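Local structure of CTP:phosphocholine Cytidylyltransferase (1JYK) at residues I30-L35 / I74-G79; V97-Y102 / L111-E116; P47-Q52 / E83-L88. The protein catalyses, as a CTP:phosphocholine cytidylyltransferase, the transfer of a cytidylyl group from CTP to phosphocholine. All coordinates share one frame; numbering follows the deposited sequence.

All three contacts lie in the nucleotidyltransferase part of the chain. Contact 1 joins the parallel strands 27-32 and 74-78; contact 2, its centre about 8 Å away, adds strand 95-98 beside 74-78 and packs the residues just after helix 108-112 against it. Contact 3 has its centre about 9 Å from that of contact 1 and covers the sheet face carrying A32, I76 and V78. Contacts 2 and 3, their centres about 17 Å apart, do not touch. In sequence the segments of contacts 1 and 3 alternate (30-35, 47-52, 74-79, 83-88), and those of contact 2 follow. The loop after strand 27-32 thus packs on the sheet beside the glycine-rich segment that, by family resemblance, probably binds nucleotide.

Contact 1 (I30-L35 / I74-G79); sequences ILAAGL and IIIIVG
I30 is bonded to strand 74-78 through both of its peptide groups. Its N gives a 2.8 Å hydrogen bond to I75 O, and its O receives I77 N at 2.9 Å. Both bonds are nearly straight, the regular pattern of parallel strands, which here run 20° apart. The next rung is weaker in geometry: A32 N reaches I77 O at 3.0 Å, but the angle at the hydrogen is 136°. Beyond it a water takes over the bonding, donating to A32 O at 2.8 Å and accepting from G79 N at 2.7 Å.

Side chains close over both faces of the ladder. On one, the CD1 end of I30 reaches CG2 of I74 at 4.0 Å, while CG2 of I76 rests on CB of A32. On the other, L31 and I77 lie side by side and point the same way, L31 CD2 being 4.0 Å from I77 CG1. The first torsion of I77 (chi1 -50°) sets CG1 opposite its carbonyl carbon and turns it to L31, leaving CG2 to meet CB of A33. A33 CB, which points toward the 74-79 segment, in turn sits 3.5 Å from V78 C.

Further out, I59 and Q62 of helix 58-68 pack on I30, and I59 also on I76; S110 of helix 108-112 touches L31 and I77 on the far face. Strand 27-32, helix 58-68 and strand 74-78 form a beta-alpha-beta crossover in a Rossmann-like sheet. Residues 32-35 begin the glycine-rich loop which, as in related nucleotidyltransferases, probably approaches the phosphates of the nucleoside triphosphate.

Contact 2 (V97-Y102 / L111-E116); sequences VFNDKY and LYLVKE
L113 pushes its CD1 methyl onto N99, coming within 3.5 Å of N99 CB, and the two side chains cross at about a right angle. L113 is stretched out beyond CB (chi2 165°), which carries this methyl away from its own backbone and also to within 3.9 Å of F98 O. N99 keeps its amide close to the backbone: with CG opposite its own N (chi1 172°), OD1 reaches forward to accept K101 N at 2.8 Å. This is an Asx turn, and the donor lies 38° out of the carbonyl plane instead of on a lone pair. The other end of the same amide is also held, because ND2 hydrogen-bonds S110 OG. With both ends engaged, the amide has little freedom to rotate and offers L113 a fixed surface. A type I turn from N99 to Y102, closed by Y102 N to N99 O at 3.2 Å, runs through the same corner.

The second half of the contact is wholly apolar. CG2 of V97 and CG1 of V114, each the branch anti to its own carbonyl carbon, meet obliquely at 4.0 Å, whereas V97 CG1 looks to L113 CB at 4.3 Å. V114, whose N bonds L111 O at 3.0 Å, points toward V97 from within a type I turn running from Y112 to K115. F98, between V97 and N99, points away and places its ring in a cation-pi contact with K82.

V97 continues onto I75 and I77, and V114 and N99 also reach I77, while V97 and N99 bond through the backbone to strand 74-78. Strand 95-98 is therefore flanked by 74-78 within the sheet, with the residues just after helix 108-112 lying over the face that carries V97 and I77.

Contact 3 (P47-Q52 / E83-L88); sequences PKALVQ and EQFDYL
P47 and L50, which both press on F85, are tied together by L50 N to P47 O at 2.9 Å, the bond that closes the short 3-10 turn. The turn gathers P47, A49 and L50 on one side, and the ring of F85 enters among them. CD1 of L50 sits over the ring as a CH-pi contact, 4.0 Å from the F85 centroid and only 5° from the ring normal. A49 instead meets the ring at its edge, its CB 3.7 Å from F85 CE1. P47 and F85 lie alongside each other, pointing opposite ways, with P47 CG 3.5 Å from F85 CE2.

Q84 closes the outer border. Its extended chain brings the carboxamide to the CD corner of P47, OE1 being 3.3 Å from P47 CD, and NE2 is held by a hydrogen bond to N45 O, just upstream of P47. The methyl over the ring, L50 CD1, also lies 3.4 Å from Q84 O, so the carbonyl and the F85 face both press on it. In L50, CG lies over the F85 ring (chi1 -62°), and the second torsion (chi2 -177°) extends CD1 over the ring centre while CD2 points to Y87. There CD2 approaches the phenol near its plane, 4.0 Å from the Y87 OH. That hydroxyl has its polar partner in E60 OE2, and L88 CG lies over one face of the Y87 ring, toward its rim.

From here the packing passes inward to the sheet. A49 and F85 both rest on A32 of strand 27-32, F85 also on V78 and L88 on I76 of strand 74-78, while P57 lies against L50 and Y87. The contact thus joins the loop between strands 27-32 and 52-53 to the start of helix 87-92, over the sheet face lined by A32, I76 and V78.

Contact 1 (I30-L35 / I74-G79)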
# COMPACT_ATOMS: atom_id res chain seq x y z
N ILE A 30 -0.23 0.01 6.85
CA ILE A 30 1.00 0.03 6.07
C ILE A 30 1.51 -1.40 5.91
O ILE A 30 1.72 -2.12 6.89
CB ILE A 30 2.10 0.90 6.75
CG1 ILE A 30 1.55 2.31 7.01
CG2 ILE A 30 3.35 0.97 5.87
CD1 ILE A 30 2.54 3.26 7.66
N LEU A 31 1.68 -1.82 4.66
CA LEU A 31 2.14 -3.17 4.35
C LEU A 31 3.66 -3.21 4.34
O LEU A 31 4.30 -2.75 3.39
CB LEU A 31 1.58 -3.61 3.00
CG LEU A 31 0.06 -3.50 2.83
CD1 LEU A 31 -0.34 -3.87 1.41
CD2 LEU A 31 -0.64 -4.40 3.83
N ALA A 32 4.25 -3.76 5.40
CA ALA A 32 5.69 -3.84 5.53
C ALA A 32 6.22 -5.21 5.99
O ALA A 32 7.27 -5.28 6.63
CB ALA A 32 6.17 -2.75 6.50
N ALA A 33 5.51 -6.29 5.65
CA ALA A 33 5.94 -7.62 6.08
C ALA A 33 6.83 -8.41 5.12
O ALA A 33 7.58 -9.29 5.55
CB ALA A 33 4.71 -8.45 6.43
N GLY A 34 6.75 -8.10 3.83
CA GLY A 34 7.51 -8.82 2.82
C GLY A 34 9.03 -8.84 2.87
O GLY A 34 9.66 -8.02 3.53
N LEU A 35 9.61 -9.78 2.12
CA LEU A 35 11.05 -9.94 2.05
C LEU A 35 11.80 -8.86 1.25
O LEU A 35 12.99 -8.63 1.48
CB LEU A 35 11.38 -11.32 1.48
CG LEU A 35 10.93 -12.52 2.32
CD1 LEU A 35 10.82 -13.76 1.44
CD2 LEU A 35 11.90 -12.76 3.45
N ILE A 74 -2.61 4.17 13.22
CA ILE A 74 -1.77 3.52 12.23
C ILE A 74 -1.39 2.09 12.61
O ILE A 74 -0.87 1.83 13.69
CB ILE A 74 -0.49 4.36 11.99
CG1 ILE A 74 -0.90 5.77 11.52
CG2 ILE A 74 0.43 3.68 10.98
CD1 ILE A 74 0.19 6.79 11.68
N ILE A 75 -1.68 1.17 11.69
CA ILE A 75 -1.39 -0.25 11.88
C ILE A 75 -0.35 -0.67 10.85
O ILE A 75 -0.52 -0.43 9.65
CB ILE A 75 -2.66 -1.12 11.70
CG1 ILE A 75 -3.77 -0.63 12.64
CG2 ILE A 75 -2.35 -2.58 11.97
CD1 ILE A 75 -5.14 -1.24 12.37
N ILE A 76 0.73 -1.29 11.31
CA ILE A 76 1.77 -1.73 10.40
C ILE A 76 1.86 -3.25 10.40
O ILE A 76 2.01 -3.87 11.45
CB ILE A 76 3.14 -1.15 10.79
CG1 ILE A 76 3.04 0.37 10.94
CG2 ILE A 76 4.19 -1.52 9.75
CD1 ILE A 76 4.33 1.04 11.33
N ILE A 77 1.75 -3.85 9.21
CA ILE A 77 1.86 -5.29 9.08
C ILE A 77 3.35 -5.61 8.96
O ILE A 77 4.01 -5.19 8.00
CB ILE A 77 1.13 -5.82 7.83
CG1 ILE A 77 -0.30 -5.26 7.77
CG2 ILE A 77 1.11 -7.34 7.85
CD1 ILE A 77 -1.09 -5.42 9.06
N VAL A 78 3.89 -6.35 9.92
CA VAL A 78 5.30 -6.71 9.92
C VAL A 78 5.48 -8.22 9.82
O VAL A 78 4.56 -8.99 10.11
CB VAL A 78 6.03 -6.19 11.21
CG1 VAL A 78 5.87 -4.68 11.32
CG2 VAL A 78 5.47 -6.88 12.46
N GLY A 79 6.67 -8.64 9.39
CA GLY A 79 6.97 -10.05 9.26
C GLY A 79 8.47 -10.26 9.24
O GLY A 79 9.08 -10.61 10.25
O HOH W 1 8.52 -6.83 8.54

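Contact 2 (V97-Y102 / L111-E116)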
# COMPACT_ATOMS: atom_id res chain seq x y z
N VAL A 97 1.30 -5.52 13.67
CA VAL A 97 0.60 -6.80 13.52
C VAL A 97 1.51 -7.77 12.78
O VAL A 97 1.90 -7.54 11.63
CB VAL A 97 -0.72 -6.62 12.75
CG1 VAL A 97 -1.41 -7.97 12.58
CG2 VAL A 97 -1.62 -5.66 13.50
N PHE A 98 1.86 -8.86 13.45
CA PHE A 98 2.76 -9.87 12.89
C PHE A 98 2.10 -10.82 11.91
O PHE A 98 1.10 -11.45 12.21
CB PHE A 98 3.40 -10.67 14.03
CG PHE A 98 4.36 -11.74 13.57
CD1 PHE A 98 4.46 -12.93 14.27
CD2 PHE A 98 5.16 -11.55 12.45
CE1 PHE A 98 5.34 -13.92 13.85
CE2 PHE A 98 6.05 -12.53 12.02
CZ PHE A 98 6.14 -13.72 12.73
N ASN A 99 2.68 -10.92 10.71
CA ASN A 99 2.19 -11.82 9.68
C ASN A 99 3.25 -12.91 9.53
O ASN A 99 4.27 -12.71 8.86
CB ASN A 99 2.02 -11.08 8.35
CG ASN A 99 1.71 -12.02 7.20
OD1 ASN A 99 1.58 -13.23 7.40
ND2 ASN A 99 1.59 -11.48 5.99
N ASP A 100 3.02 -14.06 10.15
CA ASP A 100 3.99 -15.14 10.09
C ASP A 100 4.04 -15.86 8.75
O ASP A 100 4.92 -16.70 8.52
CB ASP A 100 3.74 -16.14 11.22
CG ASP A 100 2.47 -16.92 11.03
OD1 ASP A 100 2.55 -18.12 10.70
OD2 ASP A 100 1.38 -16.34 11.22
N LYS A 101 3.11 -15.55 7.86
CA LYS A 101 3.11 -16.18 6.54
C LYS A 101 3.70 -15.23 5.52
O LYS A 101 3.56 -15.43 4.32
CB LYS A 101 1.69 -16.56 6.12
CG LYS A 101 0.84 -17.18 7.22
CD LYS A 101 1.56 -18.31 7.92
CE LYS A 101 1.85 -19.44 6.96
NZ LYS A 101 1.09 -20.66 7.33
N TYR A 102 4.38 -14.19 6.00
CA TYR A 102 4.96 -13.19 5.11
C TYR A 102 5.82 -13.80 4.01
O TYR A 102 5.96 -13.22 2.93
CB TYR A 102 5.79 -12.20 5.92
CG TYR A 102 7.10 -12.76 6.44
CD1 TYR A 102 7.18 -13.30 7.72
CD2 TYR A 102 8.24 -12.76 5.64
CE1 TYR A 102 8.38 -13.81 8.21
CE2 TYR A 102 9.45 -13.27 6.11
CZ TYR A 102 9.51 -13.79 7.40
OH TYR A 102 10.69 -14.30 7.88
N LEU A 111 -3.40 -8.26 4.49
CA LEU A 111 -4.64 -7.51 4.67
C LEU A 111 -5.67 -8.37 5.40
O LEU A 111 -6.49 -7.83 6.16
CB LEU A 111 -5.20 -7.06 3.32
CG LEU A 111 -6.41 -6.11 3.39
CD1 LEU A 111 -6.07 -4.88 4.22
CD2 LEU A 111 -6.82 -5.71 1.99
N TYR A 112 -5.65 -9.68 5.18
CA TYR A 112 -6.60 -10.57 5.86
C TYR A 112 -6.51 -10.40 7.38
O TYR A 112 -7.53 -10.30 8.06
CB TYR A 112 -6.32 -12.04 5.52
CG TYR A 112 -7.26 -12.97 6.26
CD1 TYR A 112 -8.56 -13.19 5.79
CD2 TYR A 112 -6.89 -13.56 7.47
CE1 TYR A 112 -9.48 -13.96 6.51
CE2 TYR A 112 -7.80 -14.33 8.21
CZ TYR A 112 -9.10 -14.52 7.72
OH TYR A 112 -10.02 -15.26 8.44
N LEU A 113 -5.28 -10.34 7.89
CA LEU A 113 -5.03 -10.19 9.32
C LEU A 113 -5.66 -8.95 9.94
O LEU A 113 -5.92 -8.93 11.14
CB LEU A 113 -3.52 -10.20 9.58
CG LEU A 113 -2.84 -11.53 9.26
CD1 LEU A 113 -1.33 -11.35 9.18
CD2 LEU A 113 -3.20 -12.56 10.32
N VAL A 114 -5.93 -7.93 9.14
CA VAL A 114 -6.55 -6.71 9.66
C VAL A 114 -7.80 -6.34 8.86
O VAL A 114 -8.19 -5.17 8.81
CB VAL A 114 -5.56 -5.51 9.63
CG1 VAL A 114 -4.44 -5.74 10.64
CG2 VAL A 114 -4.97 -5.34 8.23
N LYS A 115 -8.43 -7.34 8.25
CA LYS A 115 -9.60 -7.10 7.42
C LYS A 115 -10.69 -6.27 8.07
O LYS A 115 -11.32 -5.44 7.41
CB LYS A 115 -10.18 -8.42 6.91
CG LYS A 115 -10.79 -9.31 7.99
CD LYS A 115 -10.98 -10.72 7.44
CE LYS A 115 -11.62 -11.64 8.47
NZ LYS A 115 -13.09 -11.52 8.46
N GLU A 116 -10.92 -6.47 9.36
CA GLU A 116 -11.97 -5.71 10.02
C GLU A 116 -11.59 -4.24 10.26
O GLU A 116 -12.41 -3.45 10.72
CB GLU A 116 -12.35 -6.39 11.34
CG GLU A 116 -12.71 -7.89 11.20
CD GLU A 116 -13.82 -8.18 10.18
OE1 GLU A 116 -14.70 -7.31 9.97
OE2 GLU A 116 -13.84 -9.28 9.59

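Contact 3 (P47-Q52 / E83-L88)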
# COMPACT_ATOMS: atom_id res chain seq x y z
N PRO A 47 14.63 -4.63 6.79
CA PRO A 47 13.35 -4.79 6.11
C PRO A 47 13.20 -3.58 5.17
O PRO A 47 13.67 -2.49 5.49
CB PRO A 47 12.33 -4.79 7.25
CG PRO A 47 13.03 -4.12 8.39
CD PRO A 47 14.48 -4.41 8.24
N LYS A 48 12.57 -3.77 4.01
CA LYS A 48 12.46 -2.67 3.07
C LYS A 48 11.79 -1.41 3.62
O LYS A 48 12.15 -0.30 3.20
CB LYS A 48 11.79 -3.13 1.78
CG LYS A 48 10.33 -3.45 1.88
CD LYS A 48 9.86 -4.15 0.62
CE LYS A 48 8.38 -4.46 0.70
NZ LYS A 48 7.80 -4.70 -0.64
N ALA A 49 10.85 -1.55 4.55
CA ALA A 49 10.17 -0.39 5.12
C ALA A 49 11.13 0.46 5.95
O ALA A 49 10.88 1.64 6.20
CB ALA A 49 8.99 -0.82 5.98
N LEU A 50 12.23 -0.16 6.38
CA LEU A 50 13.20 0.55 7.21
C LEU A 50 14.50 0.94 6.49
O LEU A 50 15.45 1.41 7.11
CB LEU A 50 13.51 -0.28 8.46
CG LEU A 50 12.29 -0.53 9.37
CD1 LEU A 50 12.74 -1.29 10.61
CD2 LEU A 50 11.64 0.79 9.78
N VAL A 51 14.53 0.74 5.17
CA VAL A 51 15.69 1.14 4.39
C VAL A 51 15.71 2.67 4.51
O VAL A 51 14.67 3.32 4.42
CB VAL A 51 15.54 0.70 2.90
CG1 VAL A 51 16.45 1.52 2.00
CG2 VAL A 51 15.88 -0.77 2.77
N GLN A 52 16.89 3.24 4.73
CA GLN A 52 16.98 4.68 4.90
C GLN A 52 17.30 5.49 3.65
O GLN A 52 18.22 5.16 2.90
CB GLN A 52 18.01 5.01 5.98
CG GLN A 52 17.83 4.18 7.24
CD GLN A 52 18.75 4.61 8.36
OE1 GLN A 52 19.31 5.71 8.34
NE2 GLN A 52 18.90 3.75 9.36
N GLU A 83 11.44 -7.39 14.40
CA GLU A 83 11.97 -6.80 15.62
C GLU A 83 12.57 -5.41 15.41
O GLU A 83 12.72 -4.64 16.36
CB GLU A 83 13.01 -7.74 16.27
CG GLU A 83 14.24 -8.02 15.41
CD GLU A 83 14.00 -9.10 14.36
OE1 GLU A 83 12.96 -9.80 14.41
OE2 GLU A 83 14.87 -9.25 13.46
N GLN A 84 12.90 -5.07 14.17
CA GLN A 84 13.46 -3.75 13.90
C GLN A 84 12.39 -2.67 13.93
O GLN A 84 12.71 -1.48 14.00
CB GLN A 84 14.19 -3.76 12.55
CG GLN A 84 15.47 -4.61 12.58
CD GLN A 84 16.33 -4.47 11.34
OE1 GLN A 84 16.41 -3.39 10.74
NE2 GLN A 84 16.98 -5.56 10.94
N PHE A 85 11.13 -3.08 13.90
CA PHE A 85 10.00 -2.14 13.91
C PHE A 85 9.52 -1.75 15.32
O PHE A 85 8.78 -0.78 15.49
CB PHE A 85 8.79 -2.74 13.18
CG PHE A 85 8.97 -2.85 11.69
CD1 PHE A 85 8.46 -1.87 10.83
CD2 PHE A 85 9.63 -3.94 11.14
CE1 PHE A 85 8.60 -1.99 9.45
CE2 PHE A 85 9.78 -4.06 9.75
CZ PHE A 85 9.26 -3.08 8.91
N ASP A 86 9.93 -2.51 16.33
CA ASP A 86 9.48 -2.26 17.70
C ASP A 86 9.54 -0.83 18.20
O ASP A 86 8.58 -0.33 18.80
CB ASP A 86 10.23 -3.17 18.66
CG ASP A 86 9.75 -4.61 18.59
OD1 ASP A 86 8.55 -4.83 18.29
OD2 ASP A 86 10.57 -5.52 18.82
N TYR A 87 10.66 -0.15 17.95
CA TYR A 87 10.84 1.23 18.40
C TYR A 87 9.75 2.20 17.93
O TYR A 87 9.54 3.25 18.54
CB TYR A 87 12.21 1.76 17.95
CG TYR A 87 12.25 2.25 16.51
CD1 TYR A 87 12.33 3.61 16.21
CD2 TYR A 87 12.21 1.34 15.45
CE1 TYR A 87 12.37 4.06 14.89
CE2 TYR A 87 12.26 1.77 14.12
CZ TYR A 87 12.33 3.13 13.85
OH TYR A 87 12.38 3.56 12.54
N LEU A 88 9.06 1.86 16.84
CA LEU A 88 8.02 2.72 16.29
C LEU A 88 6.78 2.84 17.18
O LEU A 88 6.04 3.81 17.08
CB LEU A 88 7.61 2.24 14.89
CG LEU A 88 8.68 2.29 13.79
CD1 LEU A 88 8.20 1.49 12.59
CD2 LEU A 88 8.96 3.74 13.39